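Local coordinates for lantibiotic dehydratase (Microbispora corallina, PDB 5EHK), which probably dehydrates serine and threonine residues of the NAI-107 precursor peptide in a tRNA-dependent reaction during lantibiotic biosynthesis, at residues N830-L842 / A933-G945. Residues are numbered along the deposited sequence; the frame is centred on the assembly and turned at random.
Sequences NQDDFLRDQVPVL and AAISLLRLTRRAG
Arg836 pushes its side chain into a hole on helix 920-942 made by Leu938, Arg939, Thr941 and Arg942. Its CB lies 3.9 Å from CG of Arg939. CG and CD run past the Leu938 carbonyl, and a bend at chi3 (-87°) sets the guanidinium between that carbonyl and Asp833. NE passes 3.7 Å from NE of Arg942, while CB of Arg942 lies over one face of the Arg836 guanidinium, toward its rim. The two terminal nitrogens part: NH1 gives Leu938 O a 2.8 Å bond from above the carbonyl plane, near CG2 of Thr941, and NH2 reaches Asp833 OD1 in its own helix.

That oxygen also takes NH2 of Arg942 (3.2 Å, nearly straight at 177°), which comes from the opposite face of the carboxylate; the other oxygen of Asp833 bonds Ser230 of the second subunit. Arg942 then grips Asp837 end-on, NH1 to OD1 and NH2 to OD2 (2.6 Å), the two planes well turned from each other. Two carboxylates probably offset the closeness of the two arginines.

Beneath this polar layer, Leu835 CD1 meets Leu938 CD1 at 3.7 Å, and Ile935 packs against Val839 and Pro840. The 830-837 and 933-942 segments cross at -109°, their axes 8.8 Å apart, in the C-terminal lantibiotic dehydratase region: a steep helix-helix crossing with a knob-into-hole arginine and a four-residue salt-bridge network at the subunit interface.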
# COMPACT_ATOMS: atom_id res chain seq x y z
N ASN A 830 1.16 -16.32 21.08
CA ASN A 830 1.45 -17.65 21.59
C ASN A 830 2.88 -17.85 22.10
O ASN A 830 3.19 -18.87 22.70
CB ASN A 830 1.20 -18.69 20.49
CG ASN A 830 -0.26 -18.75 20.06
OD1 ASN A 830 -1.07 -17.89 20.42
ND2 ASN A 830 -0.59 -19.78 19.27
N GLN A 831 3.74 -16.86 21.87
CA GLN A 831 5.19 -17.05 22.01
C GLN A 831 5.65 -17.25 23.46
O GLN A 831 6.47 -18.13 23.75
CB GLN A 831 5.96 -15.91 21.33
CG GLN A 831 5.95 -15.98 19.81
CD GLN A 831 6.59 -14.76 19.12
OE1 GLN A 831 7.11 -13.87 19.77
NE2 GLN A 831 6.52 -14.72 17.81
N ASP A 832 5.14 -16.43 24.37
CA ASP A 832 5.48 -16.60 25.79
C ASP A 832 5.21 -18.00 26.33
O ASP A 832 6.08 -18.56 27.00
CB ASP A 832 4.78 -15.55 26.62
CG ASP A 832 5.32 -14.21 26.33
OD1 ASP A 832 6.27 -14.21 25.55
OD2 ASP A 832 4.85 -13.20 26.87
N ASP A 833 4.05 -18.58 26.03
CA ASP A 833 3.77 -19.98 26.42
C ASP A 833 4.73 -20.97 25.76
O ASP A 833 5.21 -21.89 26.42
CB ASP A 833 2.33 -20.41 26.11
CG ASP A 833 1.35 -20.00 27.20
OD1 ASP A 833 1.81 -19.75 28.35
OD2 ASP A 833 0.13 -19.90 26.91
N PHE A 834 5.00 -20.76 24.47
CA PHE A 834 5.90 -21.63 23.74
C PHE A 834 7.31 -21.59 24.39
O PHE A 834 7.97 -22.62 24.57
CB PHE A 834 5.94 -21.25 22.26
CG PHE A 834 6.63 -22.28 21.39
CD1 PHE A 834 5.91 -23.34 20.87
CD2 PHE A 834 7.99 -22.19 21.14
CE1 PHE A 834 6.52 -24.27 20.11
CE2 PHE A 834 8.61 -23.14 20.39
CZ PHE A 834 7.87 -24.19 19.87
N LEU A 835 7.74 -20.37 24.75
CA LEU A 835 8.98 -20.14 25.46
C LEU A 835 9.04 -20.78 26.85
O LEU A 835 10.09 -21.30 27.26
CB LEU A 835 9.26 -18.64 25.58
CG LEU A 835 9.63 -17.92 24.28
CD1 LEU A 835 9.57 -16.41 24.46
CD2 LEU A 835 11.02 -18.37 23.80
N ARG A 836 7.93 -20.74 27.58
CA ARG A 836 7.87 -21.34 28.91
C ARG A 836 7.96 -22.87 28.86
O ARG A 836 8.70 -23.49 29.61
CB ARG A 836 6.62 -20.87 29.67
CG ARG A 836 6.69 -19.41 30.13
CD ARG A 836 5.55 -19.00 31.04
NE ARG A 836 4.39 -18.54 30.28
CZ ARG A 836 4.02 -17.27 30.16
NH1 ARG A 836 4.69 -16.31 30.78
NH2 ARG A 836 2.94 -16.97 29.44
N ASP A 837 7.22 -23.46 27.92
CA ASP A 837 6.99 -24.89 27.88
C ASP A 837 7.76 -25.68 26.82
O ASP A 837 8.17 -26.80 27.09
CB ASP A 837 5.50 -25.14 27.65
CG ASP A 837 4.62 -24.52 28.72
OD1 ASP A 837 5.07 -24.35 29.87
OD2 ASP A 837 3.46 -24.23 28.41
N GLN A 838 7.91 -25.14 25.62
CA GLN A 838 8.45 -25.92 24.49
C GLN A 838 9.94 -25.70 24.20
O GLN A 838 10.65 -26.64 23.88
CB GLN A 838 7.64 -25.68 23.20
CG GLN A 838 6.37 -26.52 23.07
CD GLN A 838 5.24 -26.07 23.99
OE1 GLN A 838 4.91 -24.88 24.07
NE2 GLN A 838 4.66 -27.03 24.70
N VAL A 839 10.40 -24.44 24.26
CA VAL A 839 11.81 -24.13 24.03
C VAL A 839 12.76 -24.88 25.04
O VAL A 839 13.81 -25.39 24.63
CB VAL A 839 12.05 -22.59 23.93
CG1 VAL A 839 13.55 -22.27 23.81
CG2 VAL A 839 11.33 -22.04 22.71
N PRO A 840 12.36 -24.98 26.33
CA PRO A 840 13.14 -25.80 27.25
C PRO A 840 13.36 -27.21 26.73
O PRO A 840 14.47 -27.73 26.88
CB PRO A 840 12.27 -25.84 28.50
CG PRO A 840 11.61 -24.53 28.49
CD PRO A 840 11.30 -24.24 27.06
N VAL A 841 12.35 -27.80 26.11
CA VAL A 841 12.53 -29.13 25.54
C VAL A 841 13.61 -29.12 24.45
O VAL A 841 14.42 -30.02 24.36
CB VAL A 841 11.22 -29.72 25.03
CG1 VAL A 841 11.47 -31.02 24.31
CG2 VAL A 841 10.28 -29.93 26.18
N LEU A 842 13.63 -28.08 23.65
CA LEU A 842 14.61 -27.98 22.57
C LEU A 842 16.02 -27.81 23.13
O LEU A 842 16.98 -28.33 22.57
CB LEU A 842 14.25 -26.79 21.67
CG LEU A 842 12.98 -26.97 20.83
CD1 LEU A 842 12.69 -25.72 20.03
CD2 LEU A 842 13.17 -28.14 19.89
N ALA A 933 17.71 -16.73 31.16
CA ALA A 933 17.12 -15.78 32.08
C ALA A 933 15.70 -15.40 31.66
O ALA A 933 14.78 -15.42 32.47
CB ALA A 933 17.99 -14.53 32.18
N ALA A 934 15.52 -15.05 30.39
CA ALA A 934 14.20 -14.65 29.89
C ALA A 934 13.17 -15.77 30.07
O ALA A 934 12.04 -15.54 30.49
CB ALA A 934 14.29 -14.19 28.42
N ILE A 935 13.55 -16.99 29.70
CA ILE A 935 12.69 -18.13 29.93
C ILE A 935 12.34 -18.29 31.42
O ILE A 935 11.17 -18.52 31.76
CB ILE A 935 13.34 -19.41 29.39
CG1 ILE A 935 13.44 -19.31 27.88
CG2 ILE A 935 12.55 -20.63 29.81
CD1 ILE A 935 13.97 -20.56 27.26
N SER A 936 13.34 -18.14 32.29
CA SER A 936 13.13 -18.20 33.74
C SER A 936 12.11 -17.18 34.23
O SER A 936 11.19 -17.52 34.99
CB SER A 936 14.44 -17.91 34.47
OG SER A 936 15.14 -19.09 34.76
N LEU A 937 12.29 -15.94 33.76
CA LEU A 937 11.44 -14.83 34.13
C LEU A 937 10.01 -15.01 33.61
O LEU A 937 9.03 -14.79 34.33
CB LEU A 937 12.05 -13.53 33.61
CG LEU A 937 13.37 -13.10 34.25
CD1 LEU A 937 13.88 -11.80 33.66
CD2 LEU A 937 13.24 -12.95 35.77
N LEU A 938 9.88 -15.46 32.37
CA LEU A 938 8.57 -15.69 31.80
C LEU A 938 7.83 -16.77 32.58
O LEU A 938 6.62 -16.69 32.75
CB LEU A 938 8.67 -16.07 30.32
CG LEU A 938 9.02 -14.91 29.39
CD1 LEU A 938 9.46 -15.42 28.02
CD2 LEU A 938 7.84 -13.95 29.26
N ARG A 939 8.57 -17.78 33.04
CA ARG A 939 7.99 -18.87 33.81
C ARG A 939 7.52 -18.41 35.19
O ARG A 939 6.49 -18.88 35.68
CB ARG A 939 8.96 -20.04 33.92
CG ARG A 939 9.14 -20.82 32.65
CD ARG A 939 10.25 -21.87 32.79
NE ARG A 939 9.84 -22.89 33.74
CZ ARG A 939 9.22 -24.01 33.41
NH1 ARG A 939 8.99 -24.28 32.12
NH2 ARG A 939 8.86 -24.88 34.35
N LEU A 940 8.25 -17.48 35.81
CA LEU A 940 7.77 -16.89 37.06
C LEU A 940 6.48 -16.15 36.77
O LEU A 940 5.48 -16.27 37.48
CB LEU A 940 8.79 -15.93 37.68
CG LEU A 940 10.11 -16.51 38.17
CD1 LEU A 940 11.02 -15.42 38.75
CD2 LEU A 940 9.88 -17.63 39.18
N THR A 941 6.51 -15.39 35.69
CA THR A 941 5.42 -14.49 35.30
C THR A 941 4.06 -15.20 35.01
O THR A 941 3.00 -14.60 35.16
CB THR A 941 5.92 -13.58 34.17
OG1 THR A 941 6.21 -12.29 34.72
CG2 THR A 941 4.95 -13.48 33.02
N ARG A 942 4.11 -16.48 34.64
CA ARG A 942 2.88 -17.24 34.44
C ARG A 942 2.14 -17.42 35.76
O ARG A 942 0.91 -17.43 35.78
CB ARG A 942 3.18 -18.63 33.85
CG ARG A 942 2.00 -19.62 33.87
CD ARG A 942 2.40 -21.04 33.45
NE ARG A 942 2.47 -21.15 32.00
CZ ARG A 942 3.00 -22.18 31.36
NH1 ARG A 942 3.49 -23.21 32.04
NH2 ARG A 942 3.05 -22.18 30.02
N ARG A 943 2.88 -17.53 36.87
CA ARG A 943 2.25 -17.90 38.13
C ARG A 943 1.24 -16.87 38.58
O ARG A 943 1.50 -15.67 38.52
CB ARG A 943 3.27 -18.11 39.26
CG ARG A 943 2.60 -18.66 40.54
CD ARG A 943 3.56 -18.80 41.71
NE ARG A 943 3.98 -17.51 42.25
CZ ARG A 943 3.23 -16.74 43.04
NH1 ARG A 943 2.01 -17.13 43.40
NH2 ARG A 943 3.70 -15.57 43.47
N ALA A 944 0.09 -17.36 39.01
CA ALA A 944 -0.94 -16.50 39.56
C ALA A 944 -0.43 -15.90 40.87
O ALA A 944 -0.03 -16.63 41.78
CB ALA A 944 -2.23 -17.30 39.78
N GLY A 945 -0.39 -14.57 40.93
CA GLY A 945 0.03 -13.93 42.16
C GLY A 945 1.42 -13.32 42.14
O GLY A 945 1.77 -12.54 43.03